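Local coordinates for gentamicin resistance protein (Enterococcus gallinarum, PDB 6CTZ), which probably transfers the gamma-phosphate of a nucleoside triphosphate such as GTP to the 2''-hydroxyl of aminoglycosides such as kanamycin, giving antibiotic resistance, at residues Tyr227-Leu230 with Leu231-Cys234. The protein carries 2 engineered substitutions. Sequence-based numbering, arbitrary orientation.
Sequences YVYL and LEDC. With KAN (kanamycin a), chain E.
Residues Tyr227-Leu230 and Leu231-Cys234 run on without a break and include the short helix 228-234, joined by four successive i to i+4 bonds: Leu231 N to Tyr227 O, Glu232 N to Val228 O, Asp233 N to Tyr229 O and Cys234 N to Leu230 O. The bonds bend progressively, N-H...O falling from 161° in the first to 137° in the last, as the turn widens. One face of the helix, made by Tyr229, Glu232 and Asp233, meets kanamycin. The Tyr229 ring lies between Val228 CG1 on one face and the antibiotic on the other, where KAN C7 sits over its centre, 3.8 Å from CZ; its hydroxyl is hydrogen-bonded to Asp265. Glu232 runs beside this ring, its carboxylate plane turned 85° from it. With CG anti to the backbone N (chi1 -172°) and the chain extended beyond, Glu232 OE2 reaches 2.9 Å from KAN O6. Asp233 OD2 accepts a bond from the amine KAN N2 at 2.7 Å. Away from the antibiotic, Leu230 CD2 touches Cys234 SG at 4.0 Å, while Leu231 packs on Val258 of helix 251-276. An aromatic face beside two acidic side chains suits a polycationic aminoglycoside, and Asp233 would probably favour a protonated N2.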
loop_
_atom_site.group_PDB
_atom_site.type_symbol
_atom_site.label_atom_id
_atom_site.label_comp_id
_atom_site.label_asym_id
_atom_site.label_seq_id
_atom_site.Cartn_x
_atom_site.Cartn_y
_atom_site.Cartn_z
ATOM N N TYR A 227 4.946 7.779 2.310
ATOM C CA TYR A 227 6.263 7.410 2.801
ATOM C C TYR A 227 6.238 6.301 3.850
ATOM O O TYR A 227 7.312 5.811 4.209
ATOM C CB TYR A 227 6.961 8.625 3.415
ATOM C CG TYR A 227 7.357 9.709 2.439
ATOM C CD1 TYR A 227 8.363 9.496 1.499
ATOM C CD2 TYR A 227 6.766 10.968 2.494
ATOM C CE1 TYR A 227 8.749 10.485 0.628
ATOM C CE2 TYR A 227 7.153 11.979 1.621
ATOM C CZ TYR A 227 8.140 11.725 0.689
ATOM O OH TYR A 227 8.561 12.700 -0.182
ATOM N N VAL A 228 5.063 5.892 4.352
ATOM C CA VAL A 228 5.017 5.058 5.560
ATOM C C VAL A 228 5.758 3.738 5.380
ATOM O O VAL A 228 6.533 3.335 6.257
ATOM C CB VAL A 228 3.580 4.872 6.087
ATOM C CG1 VAL A 228 2.705 4.095 5.123
ATOM C CG2 VAL A 228 3.605 4.174 7.450
ATOM N N TYR A 229 5.528 3.039 4.258
ATOM C CA TYR A 229 6.187 1.753 4.047
ATOM C C TYR A 229 7.565 1.885 3.430
ATOM O O TYR A 229 8.382 0.966 3.570
ATOM C CB TYR A 229 5.293 0.773 3.272
ATOM C CG TYR A 229 3.977 0.573 3.985
ATOM C CD1 TYR A 229 3.931 -0.002 5.251
ATOM C CD2 TYR A 229 2.780 0.987 3.408
ATOM C CE1 TYR A 229 2.736 -0.145 5.929
ATOM C CE2 TYR A 229 1.578 0.841 4.080
ATOM C CZ TYR A 229 1.564 0.279 5.343
ATOM O OH TYR A 229 0.376 0.135 6.012
ATOM N N LEU A 230 7.869 3.014 2.791
ATOM C CA LEU A 230 9.266 3.296 2.489
ATOM C C LEU A 230 10.080 3.328 3.780
ATOM O O LEU A 230 11.161 2.735 3.867
ATOM C CB LEU A 230 9.394 4.612 1.713
ATOM C CG LEU A 230 8.741 4.624 0.328
ATOM C CD1 LEU A 230 9.080 5.911 -0.414
ATOM C CD2 LEU A 230 9.097 3.394 -0.498
ATOM N N LEU A 231 9.566 4.008 4.804
ATOM C CA LEU A 231 10.296 4.078 6.062
ATOM C C LEU A 231 10.325 2.716 6.753
ATOM O O LEU A 231 11.387 2.243 7.177
ATOM C CB LEU A 231 9.680 5.145 6.965
ATOM C CG LEU A 231 10.420 5.397 8.288
ATOM C CD1 LEU A 231 11.893 5.719 8.049
ATOM C CD2 LEU A 231 9.759 6.511 9.097
ATOM N N GLU A 232 9.170 2.060 6.845
ATOM C CA GLU A 232 9.076 0.806 7.585
ATOM C C GLU A 232 9.860 -0.309 6.899
ATOM O O GLU A 232 10.555 -1.092 7.566
ATOM C CB GLU A 232 7.596 0.436 7.732
ATOM C CG GLU A 232 7.262 -0.730 8.630
ATOM C CD GLU A 232 5.758 -0.934 8.741
ATOM O OE1 GLU A 232 5.040 0.014 9.153
ATOM O OE2 GLU A 232 5.292 -2.034 8.394
ATOM N N ASP A 233 9.773 -0.393 5.564
ATOM C CA ASP A 233 10.271 -1.547 4.823
ATOM C C ASP A 233 11.526 -1.283 4.011
ATOM O O ASP A 233 12.246 -2.232 3.695
ATOM C CB ASP A 233 9.193 -2.067 3.868
ATOM C CG ASP A 233 8.045 -2.707 4.585
ATOM O OD1 ASP A 233 8.209 -3.128 5.752
ATOM O OD2 ASP A 233 6.979 -2.815 3.962
ATOM N N CYS A 234 11.798 -0.038 3.639
ATOM C CA CYS A 234 13.013 0.279 2.908
ATOM C C CYS A 234 14.059 0.984 3.756
ATOM O O CYS A 234 15.227 1.016 3.361
ATOM C CB CYS A 234 12.694 1.125 1.664
ATOM S SG CYS A 234 11.496 0.348 0.554
HETATM C C1 KAN E . 3.062 -5.389 8.591
HETATM C C2 KAN E . 3.658 -4.903 9.913
HETATM C C3 KAN E . 5.156 -5.125 9.904
HETATM C C4 KAN E . 5.394 -6.613 9.700
HETATM C C5 KAN E . 4.759 -7.099 8.400
HETATM C C6 KAN E . 4.913 -8.606 8.226
HETATM C C7 KAN E . 2.060 -3.209 3.866
HETATM C C8 KAN E . 1.087 -4.037 4.702
HETATM C C9 KAN E . 1.578 -4.121 6.151
HETATM C C10 KAN E . 2.998 -4.681 6.238
HETATM C C11 KAN E . 3.946 -3.879 5.343
HETATM C C12 KAN E . 3.449 -3.833 3.903
HETATM C C13 KAN E . -1.333 -4.155 4.881
HETATM C C14 KAN E . -2.493 -3.718 4.001
HETATM C C15 KAN E . -2.800 -2.245 4.290
HETATM C C16 KAN E . -3.083 -2.065 5.777
HETATM C C17 KAN E . -1.929 -2.618 6.590
HETATM C C18 KAN E . -2.273 -2.555 8.070
HETATM N N1 KAN E . 4.238 -8.994 7.001
HETATM N N2 KAN E . 5.294 -4.436 5.367
HETATM N N3 KAN E . 1.567 -3.116 2.493
HETATM N N4 KAN E . -3.930 -1.749 3.512
HETATM O O5 KAN E . 3.371 -6.756 8.300
HETATM O O6 KAN E . 3.371 -3.510 10.065
HETATM O O7 KAN E . 5.742 -4.703 11.140
HETATM O O8 KAN E . 6.802 -6.856 9.665
HETATM O O9 KAN E . 3.535 -4.526 7.554
HETATM O O10 KAN E . 0.707 -4.990 6.892
HETATM O O11 KAN E . -0.177 -3.365 4.606
HETATM O O12 KAN E . -1.702 -3.975 6.245
HETATM O O13 KAN E . -2.128 -3.948 2.637
HETATM O O14 KAN E . -3.240 -0.678 6.124
HETATM O O15 KAN E . -1.177 -3.074 8.830
#